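Local coordinates for protein prephenate dehydratase (Arthrobacter aurescens, PDB 3MWB) that probably catalyses the dehydration and decarboxylation of prephenate to phenylpyruvate in phenylalanine biosynthesis, and binds L-phenylalanine in its regulatory-type ACT domain, at residues Glu20-Gln25 with Ala86-Thr91; Val57-Ser62 with Thr68-Ala73; Asn61-Gly66 with Ser135-Ser140; Gly191-Arg196 with Thr274-Ser279; Thr202-Pro207 with Ala265-Ile270. All blocks are in the same frame, centred on the assembly; numbering follows the deposited sequence. Where two conformers were deposited one is given.

Contact 1 (Glu20-Gln25 with Ala86-Thr91); sequences EAALMQ and ALVPIT
Gln25 lies alongside Val88, the two side chains running past each other in opposite directions. Its CB and CG have no close partner in Ala86-Thr91; they serve as a spacer, the chain running extended beyond CG, and its chi1 of 94° falls away from the usual staggered values. CD is the first atom to meet the strand, 4.0 Å from CG2 of Val88. At the end the amide divides its contacts. Gln25 OE1 sits over the same methyl, 3.4 Å from Val88 CG2, whereas Gln25 NE2 reaches the methyl of Ala86, 3.8 Å from its CB. NE2 also donates to a water at 3.2 Å. That water accepts a second, shorter bond of 2.7 Å from Leu87 N, so the amide reaches the strand backbone through one bridging molecule. Gln25 was modelled in two conformers and the bridge belongs to one of them, so it may not always be occupied. Helix 18-23 links the parallel strands 8-12 and 33-37 in a beta-alpha-beta crossover of the first lobe of the periplasmic-binding-protein-like fold. Strand 81-89 is outermost within this chain, at the end of that sheet opposite strand 33-37. The apolar part of the contact is Ala22, whose CB packs 3.6 Å from CG2 of Val88. This methyl stands beside the backbone N because CG1 takes the anti position (chi1 -178°). Ala22 also touches Phe184 on the adjoining strand.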
# COMPACT_ATOMS: atom_id res chain seq x y z
N GLU A 20 0.78 -15.64 -40.30
CA GLU A 20 1.82 -15.58 -41.33
C GLU A 20 1.98 -14.15 -41.87
O GLU A 20 3.09 -13.63 -41.96
CB GLU A 20 1.56 -16.55 -42.48
CG GLU A 20 2.60 -16.39 -43.58
CD GLU A 20 2.75 -17.59 -44.50
OE1 GLU A 20 1.73 -18.10 -45.04
OE2 GLU A 20 3.91 -18.01 -44.69
N ALA A 21 0.85 -13.53 -42.22
CA ALA A 21 0.83 -12.14 -42.70
C ALA A 21 1.65 -11.23 -41.80
O ALA A 21 2.36 -10.36 -42.28
CB ALA A 21 -0.61 -11.63 -42.85
N ALA A 22 1.57 -11.46 -40.49
CA ALA A 22 2.30 -10.69 -39.48
C ALA A 22 3.81 -10.97 -39.48
O ALA A 22 4.61 -10.05 -39.38
CB ALA A 22 1.73 -10.96 -38.10
N LEU A 23 4.18 -12.25 -39.55
CA LEU A 23 5.59 -12.62 -39.73
C LEU A 23 6.16 -11.95 -40.97
O LEU A 23 7.30 -11.48 -40.97
CB LEU A 23 5.73 -14.14 -39.88
CG LEU A 23 7.14 -14.71 -40.03
CD1 LEU A 23 8.10 -14.17 -38.94
CD2 LEU A 23 7.08 -16.24 -40.00
N MSE A 24 5.34 -11.90 -42.01
CA MSE A 24 5.73 -11.36 -43.32
C MSE A 24 6.17 -9.90 -43.26
O MSE A 24 6.88 -9.42 -44.15
CB MSE A 24 4.60 -11.53 -44.34
CG MSE A 24 4.54 -12.91 -44.95
SE MSE A 24 6.24 -13.37 -45.77
CE MSE A 24 7.38 -12.94 -44.28
N GLN A 25 5.74 -9.19 -42.21
CA GLN A 25 6.04 -7.76 -42.01
C GLN A 25 7.38 -7.51 -41.30
O GLN A 25 7.90 -6.41 -41.31
CB GLN A 25 4.90 -7.03 -41.27
CG GLN A 25 5.05 -6.94 -39.73
CD GLN A 25 4.14 -5.90 -39.09
OE1 GLN A 25 2.99 -5.74 -39.47
NE2 GLN A 25 4.66 -5.21 -38.08
N ALA A 86 4.61 -7.02 -32.68
CA ALA A 86 3.94 -6.43 -33.84
C ALA A 86 2.47 -6.18 -33.57
O ALA A 86 1.78 -6.99 -32.92
CB ALA A 86 4.10 -7.33 -35.03
N LEU A 87 1.97 -5.06 -34.06
CA LEU A 87 0.56 -4.74 -33.96
C LEU A 87 0.05 -4.64 -35.39
O LEU A 87 0.33 -3.64 -36.07
CB LEU A 87 0.35 -3.43 -33.22
CG LEU A 87 0.29 -3.49 -31.70
CD1 LEU A 87 0.44 -2.08 -31.10
CD2 LEU A 87 -0.99 -4.17 -31.23
N VAL A 88 -0.66 -5.68 -35.84
CA VAL A 88 -1.08 -5.81 -37.23
C VAL A 88 -2.57 -5.55 -37.42
O VAL A 88 -3.38 -6.34 -36.93
CB VAL A 88 -0.72 -7.21 -37.81
CG1 VAL A 88 -1.13 -7.32 -39.29
CG2 VAL A 88 0.78 -7.52 -37.62
N PRO A 89 -2.94 -4.47 -38.14
CA PRO A 89 -4.34 -4.15 -38.51
C PRO A 89 -5.04 -5.33 -39.20
O PRO A 89 -4.45 -5.99 -40.07
CB PRO A 89 -4.20 -2.95 -39.47
CG PRO A 89 -2.92 -2.28 -39.03
CD PRO A 89 -2.00 -3.41 -38.60
N ILE A 90 -6.27 -5.61 -38.77
CA ILE A 90 -7.02 -6.74 -39.27
C ILE A 90 -7.96 -6.25 -40.37
O ILE A 90 -8.74 -5.32 -40.15
CB ILE A 90 -7.84 -7.43 -38.14
CG1 ILE A 90 -6.92 -7.97 -37.04
CG2 ILE A 90 -8.72 -8.55 -38.71
CD1 ILE A 90 -7.63 -8.25 -35.71
N THR A 91 -7.87 -6.87 -41.54
CA THR A 91 -8.73 -6.59 -42.67
C THR A 91 -9.32 -7.92 -43.14
O THR A 91 -8.58 -8.88 -43.35
CB THR A 91 -7.91 -5.93 -43.80
OG1 THR A 91 -7.41 -4.67 -43.33
CG2 THR A 91 -8.75 -5.70 -45.04
O HOH W 1 3.70 -3.53 -35.55

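Contact 2 (Val57-Ser62 with Thr68-Ala73); sequences VPIENS and TATLDA
Thr70 meets the backbone of Pro58 through its hydroxyl, and this is the close-fitting part of the contact. OG1 of Thr70 donates to Pro58 O at 2.7 Å, and the C=O...donor angle of 161° places it nearly in line with the carbonyl. Gly66 O is a second acceptor near the same hydroxyl, which has one proton to share. Around the bond the fit is snug: Val57 CB lies 3.7 Å from Thr70 OG1, and Val57 CG2 comes to 3.9 Å from Thr70 CG2, the two side chains meeting at a slant. The other half is sparser and wholly apolar. Ile59 and Leu71 cross at about a right angle, a single methyl, Leu71 CD2, resting 3.7 Å from CG1 of Ile59. Beyond Glu60 the strand ends and Asn61 is exposed to solvent. Ile59 and Glu60 both face Arg183, which makes a classic beta bulge in strand 54-60. Strand 57-60 and helix 68-73 run almost perpendicular, at 99°, with axes 7.3 Å apart. Helix 67-73 lies between two domains: Thr70 touches helix 40-48 at Val40, strand 181-188 pairs with strand 54-60, and Leu71 packs on strands 230-237 and 245-252 of the ACT domain.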
# COMPACT_ATOMS: atom_id res chain seq x y z
N VAL A 57 4.11 -15.68 -32.68
CA VAL A 57 2.88 -16.18 -32.07
C VAL A 57 2.00 -15.03 -31.61
O VAL A 57 2.51 -13.98 -31.22
CB VAL A 57 3.19 -17.16 -30.90
CG1 VAL A 57 3.91 -18.42 -31.42
CG2 VAL A 57 4.02 -16.49 -29.79
N PRO A 58 0.66 -15.23 -31.64
CA PRO A 58 -0.23 -14.14 -31.24
C PRO A 58 -0.30 -14.04 -29.72
O PRO A 58 -0.15 -15.05 -29.01
CB PRO A 58 -1.59 -14.59 -31.79
CG PRO A 58 -1.55 -16.09 -31.74
CD PRO A 58 -0.08 -16.49 -31.90
N ILE A 59 -0.55 -12.83 -29.22
CA ILE A 59 -0.67 -12.63 -27.77
C ILE A 59 -1.89 -11.82 -27.37
O ILE A 59 -2.25 -11.80 -26.20
CB ILE A 59 0.62 -12.03 -27.13
CG1 ILE A 59 0.55 -12.22 -25.59
CG2 ILE A 59 0.82 -10.57 -27.58
CD1 ILE A 59 1.82 -11.99 -24.79
N GLU A 60 -2.53 -11.15 -28.33
CA GLU A 60 -3.80 -10.45 -28.08
C GLU A 60 -4.63 -10.30 -29.37
O GLU A 60 -4.10 -9.92 -30.42
CB GLU A 60 -3.56 -9.08 -27.42
CG GLU A 60 -4.83 -8.29 -27.09
CD GLU A 60 -5.46 -8.58 -25.71
OE1 GLU A 60 -4.86 -9.33 -24.90
OE2 GLU A 60 -6.57 -8.04 -25.42
N ASN A 61 -5.92 -10.61 -29.27
CA ASN A 61 -6.91 -10.33 -30.32
C ASN A 61 -6.62 -11.08 -31.61
O ASN A 61 -6.63 -10.48 -32.70
CB ASN A 61 -7.01 -8.82 -30.61
CG ASN A 61 -7.52 -8.01 -29.43
OD1 ASN A 61 -8.13 -8.56 -28.51
ND2 ASN A 61 -7.28 -6.70 -29.46
N SER A 62 -6.37 -12.39 -31.48
CA SER A 62 -6.02 -13.25 -32.60
C SER A 62 -7.28 -13.74 -33.31
O SER A 62 -8.19 -14.31 -32.69
CB SER A 62 -5.22 -14.45 -32.11
OG SER A 62 -5.00 -15.36 -33.18
N THR A 68 -4.37 -17.83 -25.48
CA THR A 68 -4.15 -18.51 -24.20
C THR A 68 -3.01 -19.53 -24.29
O THR A 68 -2.21 -19.66 -23.36
CB THR A 68 -5.41 -19.19 -23.71
OG1 THR A 68 -6.02 -19.91 -24.80
CG2 THR A 68 -6.38 -18.13 -23.17
N ALA A 69 -2.91 -20.24 -25.41
CA ALA A 69 -1.78 -21.13 -25.62
C ALA A 69 -0.45 -20.38 -25.42
O ALA A 69 0.47 -20.89 -24.79
CB ALA A 69 -1.83 -21.78 -26.99
N THR A 70 -0.36 -19.18 -25.98
CA THR A 70 0.86 -18.40 -25.92
C THR A 70 1.22 -18.02 -24.48
O THR A 70 2.36 -18.19 -24.06
CB THR A 70 0.74 -17.12 -26.76
OG1 THR A 70 0.71 -17.47 -28.15
CG2 THR A 70 1.91 -16.19 -26.48
N LEU A 71 0.23 -17.54 -23.74
CA LEU A 71 0.41 -17.08 -22.38
C LEU A 71 0.85 -18.22 -21.48
O LEU A 71 1.68 -18.03 -20.60
CB LEU A 71 -0.89 -16.46 -21.85
CG LEU A 71 -1.40 -15.23 -22.60
CD1 LEU A 71 -2.75 -14.80 -22.01
CD2 LEU A 71 -0.38 -14.10 -22.50
N ASP A 72 0.33 -19.42 -21.71
CA ASP A 72 0.72 -20.56 -20.88
C ASP A 72 2.10 -21.07 -21.30
O ASP A 72 2.94 -21.41 -20.44
CB ASP A 72 -0.34 -21.66 -20.95
CG ASP A 72 -1.61 -21.28 -20.19
OD1 ASP A 72 -1.56 -20.29 -19.42
OD2 ASP A 72 -2.64 -21.98 -20.33
N ALA A 73 2.36 -21.08 -22.60
CA ALA A 73 3.61 -21.68 -23.12
C ALA A 73 4.87 -20.93 -22.67
O ALA A 73 5.89 -21.56 -22.32
CB ALA A 73 3.56 -21.79 -24.63

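Contact 3 (Asn61-Gly66 with Ser135-Ser140); sequences NSVEGG and SSTAAS
The carboxylate of Glu64 is the flat group of this contact, and Thr137 takes both of its oxygens. Glu64 OE1 receives Thr137 N with its syn lone pair, on the side of the other oxygen, at 2.9 Å in a nearly straight bond of 168°. Thr137 OG1 donates to Glu64 OE2; the modelled 2.5 Å is very short, so the exact length is doubtful. Carbon atoms stand obliquely to either side of the carboxylate plane: Thr137 CG2 on one, 3.6 Å from Glu64 OE1, and Ser136 CB on the other, 3.4 Å from that oxygen. A bend at chi2 (-69°) of Glu64 turns the group toward the helix start. Ser136 is the N-cap of helix 137-143, its OG accepting from Ala139 N at 3.2 Å, and Glu64 serves a further N-H of the first turn. Ser62 OG accepts from Glu64 N in an ST turn. Val63 CG1 adds an apolar touch at 3.6 Å to Thr137 CG2. The loop between strand 54-60 and helix 67-73 is tied to the second lobe. Phe18 N also bonds Glu64 OE2, bringing in the start of helix 18-23, and helix 112-115 covers Val63 and Thr137 through Ala114.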
# COMPACT_ATOMS: atom_id res chain seq x y z
N ASN A 61 -5.92 -10.61 -29.27
CA ASN A 61 -6.91 -10.33 -30.32
C ASN A 61 -6.62 -11.08 -31.61
O ASN A 61 -6.63 -10.48 -32.70
CB ASN A 61 -7.01 -8.82 -30.61
CG ASN A 61 -7.52 -8.01 -29.43
OD1 ASN A 61 -8.13 -8.56 -28.51
ND2 ASN A 61 -7.28 -6.70 -29.46
N SER A 62 -6.37 -12.39 -31.48
CA SER A 62 -6.02 -13.25 -32.60
C SER A 62 -7.28 -13.74 -33.31
O SER A 62 -8.19 -14.31 -32.69
CB SER A 62 -5.22 -14.45 -32.11
OG SER A 62 -5.00 -15.36 -33.18
N VAL A 63 -7.31 -13.53 -34.62
CA VAL A 63 -8.43 -13.94 -35.46
C VAL A 63 -8.44 -15.46 -35.60
O VAL A 63 -9.45 -16.04 -35.99
CB VAL A 63 -8.33 -13.25 -36.83
CG1 VAL A 63 -9.18 -13.95 -37.86
CG2 VAL A 63 -8.75 -11.81 -36.70
N GLU A 64 -7.31 -16.07 -35.26
CA GLU A 64 -7.06 -17.49 -35.51
C GLU A 64 -7.03 -18.30 -34.22
O GLU A 64 -6.83 -19.51 -34.25
CB GLU A 64 -5.70 -17.65 -36.22
CG GLU A 64 -5.51 -16.80 -37.49
CD GLU A 64 -6.38 -17.23 -38.70
OE1 GLU A 64 -7.18 -18.18 -38.61
OE2 GLU A 64 -6.25 -16.57 -39.76
N GLY A 65 -7.23 -17.63 -33.09
CA GLY A 65 -7.00 -18.27 -31.79
C GLY A 65 -5.51 -18.29 -31.45
O GLY A 65 -4.71 -17.53 -32.01
N GLY A 66 -5.14 -19.15 -30.51
CA GLY A 66 -3.75 -19.23 -30.08
C GLY A 66 -3.31 -18.38 -28.88
O GLY A 66 -2.24 -18.64 -28.33
N SER A 135 -11.59 -24.42 -38.72
CA SER A 135 -10.45 -24.51 -37.80
C SER A 135 -9.56 -23.26 -37.81
O SER A 135 -8.99 -22.89 -36.79
CB SER A 135 -9.61 -25.77 -38.10
OG SER A 135 -9.02 -25.66 -39.39
N SER A 136 -9.45 -22.62 -38.98
CA SER A 136 -8.75 -21.34 -39.15
C SER A 136 -9.30 -20.63 -40.40
O SER A 136 -10.01 -21.26 -41.20
CB SER A 136 -7.23 -21.54 -39.27
OG SER A 136 -6.86 -22.25 -40.44
N THR A 137 -8.99 -19.34 -40.56
CA THR A 137 -9.41 -18.62 -41.75
C THR A 137 -8.80 -19.25 -43.01
O THR A 137 -9.48 -19.43 -44.02
CB THR A 137 -9.13 -17.07 -41.70
OG1 THR A 137 -7.71 -16.81 -41.74
CG2 THR A 137 -9.75 -16.43 -40.45
N ALA A 138 -7.51 -19.58 -42.92
CA ALA A 138 -6.77 -20.18 -44.04
C ALA A 138 -7.37 -21.52 -44.48
O ALA A 138 -7.60 -21.72 -45.66
CB ALA A 138 -5.29 -20.34 -43.69
N ALA A 139 -7.64 -22.43 -43.53
CA ALA A 139 -8.26 -23.72 -43.85
C ALA A 139 -9.63 -23.54 -44.50
O ALA A 139 -9.98 -24.25 -45.44
CB ALA A 139 -8.35 -24.62 -42.62
N SER A 140 -10.40 -22.58 -43.98
CA SER A 140 -11.70 -22.27 -44.55
C SER A 140 -11.55 -21.85 -46.00
O SER A 140 -12.29 -22.33 -46.86
CB SER A 140 -12.39 -21.17 -43.74
OG SER A 140 -12.86 -21.69 -42.52

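Contact 4 (Gly191-Arg196 with Thr274-Ser279); sequences GALPER and TRFLGS
Two torsions bring Leu193 and Phe276 together: chi1 of Leu193 is -84°, which sets CG beside the backbone N and opposite the carbonyl carbon, and chi1 of Phe276 is 179°, which sends the ring out opposite its own N. The ring belongs to strand 275-281, the last strand of the beta-alpha-beta-beta-alpha-beta ACT fold and outermost in its sheet within this chain. Leu193 belongs to the irregular connection that leads from strand 181-188 of the prephenate dehydratase part to strand 200-207. The two side chains cross at about a right angle. CD2 of Leu193 comes to the edge of the ring, near its plane, and lies 3.9 Å from Phe276 CE2; its distance to Phe276 CZ is the same, so the methyl straddles that ring bond. The same methyl is 4.1 Å from Ser279 CB, so one carbon touches two strand residues whose side chains both start toward the connection. Ser279 OG is turned to other partners, the hydroxyl of Thr202 on the adjoining strand and Ala255 N. No hydrogen bond joins Gly191-Arg196 and Thr274-Ser279; the Leu193 part is apolar. Ile309 of the third subunit packs on both Leu193 and Phe276, and the pair therefore forms part of a subunit interface. Gly278 N lies 3.4 Å above one face of the Phe276 ring, displaced toward its rim. Farther along, Pro194 brings its CG and CD to Ser279 O, both 3.3 Å away.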
# COMPACT_ATOMS: atom_id res chain seq x y z
N GLY A 191 19.59 -14.45 -25.28
CA GLY A 191 20.92 -14.03 -25.74
C GLY A 191 21.14 -12.65 -25.15
O GLY A 191 20.78 -12.41 -24.00
N ALA A 192 21.68 -11.72 -25.94
CA ALA A 192 21.88 -10.36 -25.43
C ALA A 192 20.57 -9.60 -25.37
O ALA A 192 19.69 -9.82 -26.19
CB ALA A 192 22.89 -9.61 -26.32
N LEU A 193 20.45 -8.68 -24.41
CA LEU A 193 19.40 -7.66 -24.44
C LEU A 193 19.58 -6.76 -25.65
O LEU A 193 20.68 -6.32 -25.94
CB LEU A 193 19.45 -6.76 -23.20
CG LEU A 193 18.77 -7.18 -21.90
CD1 LEU A 193 18.96 -6.07 -20.87
CD2 LEU A 193 17.30 -7.49 -22.09
N PRO A 194 18.49 -6.45 -26.36
CA PRO A 194 18.72 -5.50 -27.44
C PRO A 194 18.96 -4.10 -26.85
O PRO A 194 18.64 -3.87 -25.67
CB PRO A 194 17.41 -5.53 -28.20
CG PRO A 194 16.41 -5.78 -27.18
CD PRO A 194 17.06 -6.73 -26.18
N GLU A 195 19.50 -3.20 -27.65
CA GLU A 195 19.77 -1.84 -27.20
C GLU A 195 18.48 -1.13 -26.79
O GLU A 195 17.47 -1.25 -27.48
CB GLU A 195 20.53 -1.07 -28.27
CG GLU A 195 20.71 0.41 -27.98
CD GLU A 195 21.87 1.01 -28.73
OE1 GLU A 195 21.64 1.77 -29.70
OE2 GLU A 195 23.02 0.70 -28.35
N ARG A 196 18.49 -0.45 -25.65
CA ARG A 196 17.30 0.31 -25.22
C ARG A 196 17.04 1.49 -26.16
O ARG A 196 17.96 1.95 -26.83
CB ARG A 196 17.43 0.80 -23.78
CG ARG A 196 18.42 1.93 -23.57
CD ARG A 196 18.81 1.97 -22.11
NE ARG A 196 19.75 3.04 -21.78
CZ ARG A 196 20.26 3.22 -20.57
NH1 ARG A 196 19.94 2.40 -19.56
NH2 ARG A 196 21.10 4.23 -20.35
N THR A 274 10.66 -16.08 -10.62
CA THR A 274 10.25 -15.12 -11.67
C THR A 274 11.00 -15.37 -12.98
O THR A 274 12.22 -15.61 -12.98
CB THR A 274 10.41 -13.65 -11.19
OG1 THR A 274 9.46 -13.39 -10.16
CG2 THR A 274 10.19 -12.65 -12.31
N ARG A 275 10.27 -15.33 -14.10
CA ARG A 275 10.87 -15.53 -15.40
C ARG A 275 10.97 -14.17 -16.09
O ARG A 275 10.01 -13.39 -16.11
CB ARG A 275 10.03 -16.46 -16.26
CG ARG A 275 9.88 -17.87 -15.70
CD ARG A 275 8.83 -18.63 -16.47
NE ARG A 275 9.25 -18.97 -17.84
CZ ARG A 275 9.86 -20.11 -18.19
NH1 ARG A 275 10.14 -21.02 -17.28
NH2 ARG A 275 10.18 -20.33 -19.45
N PHE A 276 12.15 -13.91 -16.63
CA PHE A 276 12.34 -12.71 -17.43
C PHE A 276 12.08 -13.03 -18.90
O PHE A 276 12.74 -13.92 -19.48
CB PHE A 276 13.74 -12.12 -17.21
CG PHE A 276 14.01 -10.89 -18.03
CD1 PHE A 276 13.48 -9.64 -17.67
CD2 PHE A 276 14.82 -10.97 -19.17
CE1 PHE A 276 13.73 -8.51 -18.42
CE2 PHE A 276 15.08 -9.83 -19.92
CZ PHE A 276 14.53 -8.60 -19.55
N LEU A 277 11.13 -12.30 -19.50
CA LEU A 277 10.70 -12.54 -20.90
C LEU A 277 11.15 -11.45 -21.90
O LEU A 277 10.64 -11.33 -23.02
CB LEU A 277 9.18 -12.74 -20.95
CG LEU A 277 8.57 -14.13 -20.72
CD1 LEU A 277 9.03 -15.06 -21.83
CD2 LEU A 277 8.96 -14.70 -19.38
N GLY A 278 12.13 -10.66 -21.51
CA GLY A 278 12.76 -9.76 -22.47
C GLY A 278 12.32 -8.33 -22.35
O GLY A 278 11.24 -8.01 -21.80
N SER A 279 13.20 -7.46 -22.84
CA SER A 279 12.91 -6.05 -23.07
C SER A 279 13.02 -5.90 -24.57
O SER A 279 13.88 -6.54 -25.20
CB SER A 279 13.93 -5.15 -22.36
OG SER A 279 13.81 -5.26 -20.95

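Contact 5 (Thr202-Pro207 with Ala265-Ile270); sequences TTVVVP and AGLHRI
In the layer between sheet and helices of the ACT domain, Leu267 of helix 258-270 meets Val204 and Val206 of strand 200-207. The contact is wholly apolar and small, 125 Å² summed over both sides, and its close atom contacts all involve one methyl. CD1 of Leu267 lies 4.1 Å from CG2 of Val204 and 4.2 Å from CG2 of Val206. The two distances are so alike that the methyl sits astride the pair of valines, which are two residues apart and so turn to the same side of the strand. Leu267 and Val204 reach toward each other tip to tip. The extended end of the leucine (chi2 178°) carries CD1 far enough to close the gap, for the nearest CA atoms, those of Val206 and Leu267, are 7.6 Å apart. The two valines offer CG2 from different settings: in Val204, CG1 at chi1 -69° leaves CG2 between the backbone N and the carbonyl carbon; in Val206, CG1 is anti to N (chi1 -172°), which puts CG2 beside the N. Strand 200-207 opens the beta-alpha-beta-beta-alpha-beta fold, and both helices lie over the same face of its antiparallel sheet. Ile219 of helix 215-224 touches Val206 and Leu267, and Phe223 adds to the cover over the leucine. Val205, on the other face, packs instead on Phe246 and on Ala75 of the dehydratase part. The outer side of helix 258-270 faces the third subunit, where the ring of His268 meets that of Trp305 of that chain. A bound phenylalanine lies about 10 Å from the side chain of Val206.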
# COMPACT_ATOMS: atom_id res chain seq x y z
N THR A 202 8.99 -4.27 -21.20
CA THR A 202 9.61 -5.40 -20.52
C THR A 202 8.52 -6.34 -20.05
O THR A 202 7.54 -5.90 -19.43
CB THR A 202 10.55 -4.95 -19.36
OG1 THR A 202 11.67 -4.22 -19.89
CG2 THR A 202 11.12 -6.16 -18.55
N THR A 203 8.69 -7.63 -20.33
CA THR A 203 7.72 -8.66 -19.96
C THR A 203 8.31 -9.63 -18.94
O THR A 203 9.47 -10.06 -19.06
CB THR A 203 7.20 -9.44 -21.23
OG1 THR A 203 6.65 -8.53 -22.19
CG2 THR A 203 6.11 -10.46 -20.86
N VAL A 204 7.51 -9.98 -17.94
CA VAL A 204 7.87 -10.95 -16.92
C VAL A 204 6.71 -11.89 -16.59
O VAL A 204 5.54 -11.56 -16.80
CB VAL A 204 8.32 -10.30 -15.60
CG1 VAL A 204 9.64 -9.61 -15.76
CG2 VAL A 204 7.24 -9.33 -15.03
N VAL A 205 7.04 -13.07 -16.07
CA VAL A 205 6.03 -13.96 -15.55
C VAL A 205 6.37 -14.20 -14.10
O VAL A 205 7.47 -14.66 -13.79
CB VAL A 205 5.97 -15.31 -16.33
CG1 VAL A 205 5.08 -16.34 -15.56
CG2 VAL A 205 5.47 -15.08 -17.75
N VAL A 206 5.44 -13.85 -13.21
CA VAL A 206 5.69 -13.93 -11.76
C VAL A 206 4.78 -14.97 -11.11
O VAL A 206 3.56 -14.79 -11.06
CB VAL A 206 5.53 -12.54 -11.05
CG1 VAL A 206 5.99 -12.59 -9.59
CG2 VAL A 206 6.27 -11.43 -11.86
N PRO A 207 5.39 -16.06 -10.62
CA PRO A 207 4.67 -17.08 -9.86
C PRO A 207 4.26 -16.51 -8.51
O PRO A 207 5.04 -15.82 -7.85
CB PRO A 207 5.72 -18.19 -9.67
CG PRO A 207 6.74 -17.95 -10.74
CD PRO A 207 6.79 -16.45 -10.88
N ALA A 265 14.62 -6.75 -9.37
CA ALA A 265 15.21 -7.30 -8.14
C ALA A 265 14.16 -7.50 -7.05
O ALA A 265 14.16 -8.52 -6.35
CB ALA A 265 16.35 -6.44 -7.64
N GLY A 266 13.26 -6.54 -6.93
CA GLY A 266 12.15 -6.61 -5.94
C GLY A 266 11.25 -7.81 -6.19
O GLY A 266 10.79 -8.46 -5.25
N LEU A 267 11.01 -8.08 -7.47
CA LEU A 267 10.17 -9.20 -7.91
C LEU A 267 10.83 -10.52 -7.55
O LEU A 267 10.18 -11.41 -7.06
CB LEU A 267 9.92 -9.13 -9.43
CG LEU A 267 8.97 -8.06 -9.97
CD1 LEU A 267 8.92 -8.14 -11.49
CD2 LEU A 267 7.56 -8.21 -9.40
N HIS A 268 12.12 -10.64 -7.83
CA HIS A 268 12.87 -11.86 -7.55
C HIS A 268 12.86 -12.15 -6.03
O HIS A 268 12.69 -13.30 -5.62
CB HIS A 268 14.29 -11.76 -8.10
CG HIS A 268 15.10 -13.00 -7.94
ND1 HIS A 268 15.35 -13.87 -8.98
CD2 HIS A 268 15.75 -13.51 -6.86
CE1 HIS A 268 16.10 -14.87 -8.55
NE2 HIS A 268 16.36 -14.67 -7.27
N ARG A 269 13.04 -11.11 -5.21
CA ARG A 269 13.02 -11.29 -3.76
C ARG A 269 11.70 -11.92 -3.29
O ARG A 269 11.71 -12.87 -2.50
CB ARG A 269 13.37 -9.99 -3.01
CG ARG A 269 14.84 -9.58 -3.19
CD ARG A 269 15.28 -8.38 -2.34
NE ARG A 269 14.44 -7.18 -2.46
CZ ARG A 269 14.67 -6.17 -3.30
NH1 ARG A 269 15.70 -6.21 -4.14
NH2 ARG A 269 13.85 -5.12 -3.30
N ILE A 270 10.57 -11.43 -3.80
CA ILE A 270 9.23 -11.96 -3.43
C ILE A 270 9.01 -13.36 -4.01
O ILE A 270 8.41 -14.25 -3.36
CB ILE A 270 8.10 -11.06 -3.98
CG1 ILE A 270 8.10 -9.69 -3.31
CG2 ILE A 270 6.70 -11.73 -3.79
CD1 ILE A 270 7.28 -8.65 -4.11

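From the N terminus, contact 1 closes a long loop between helix 18-23 and strand 81-89, and contact 2 closes a short one within it. Contact 3 starts in the loop after strand 54-60, overlapping contact 2 at Asn61 and Ser62, and runs on to 135-140, so it crosses contact 1 and ties the first lobe to the second; Ile90 CG2 touches Val63 CG2 at 3.8 Å where the two meet. Contact 4 begins afterwards, joining the connection 191-196 to the last ACT strand, and contact 5 falls within its span. These two lie on neighbouring strands of one sheet and both touch the third subunit, while contacts 3 and 5 have centres about 33 Å apart.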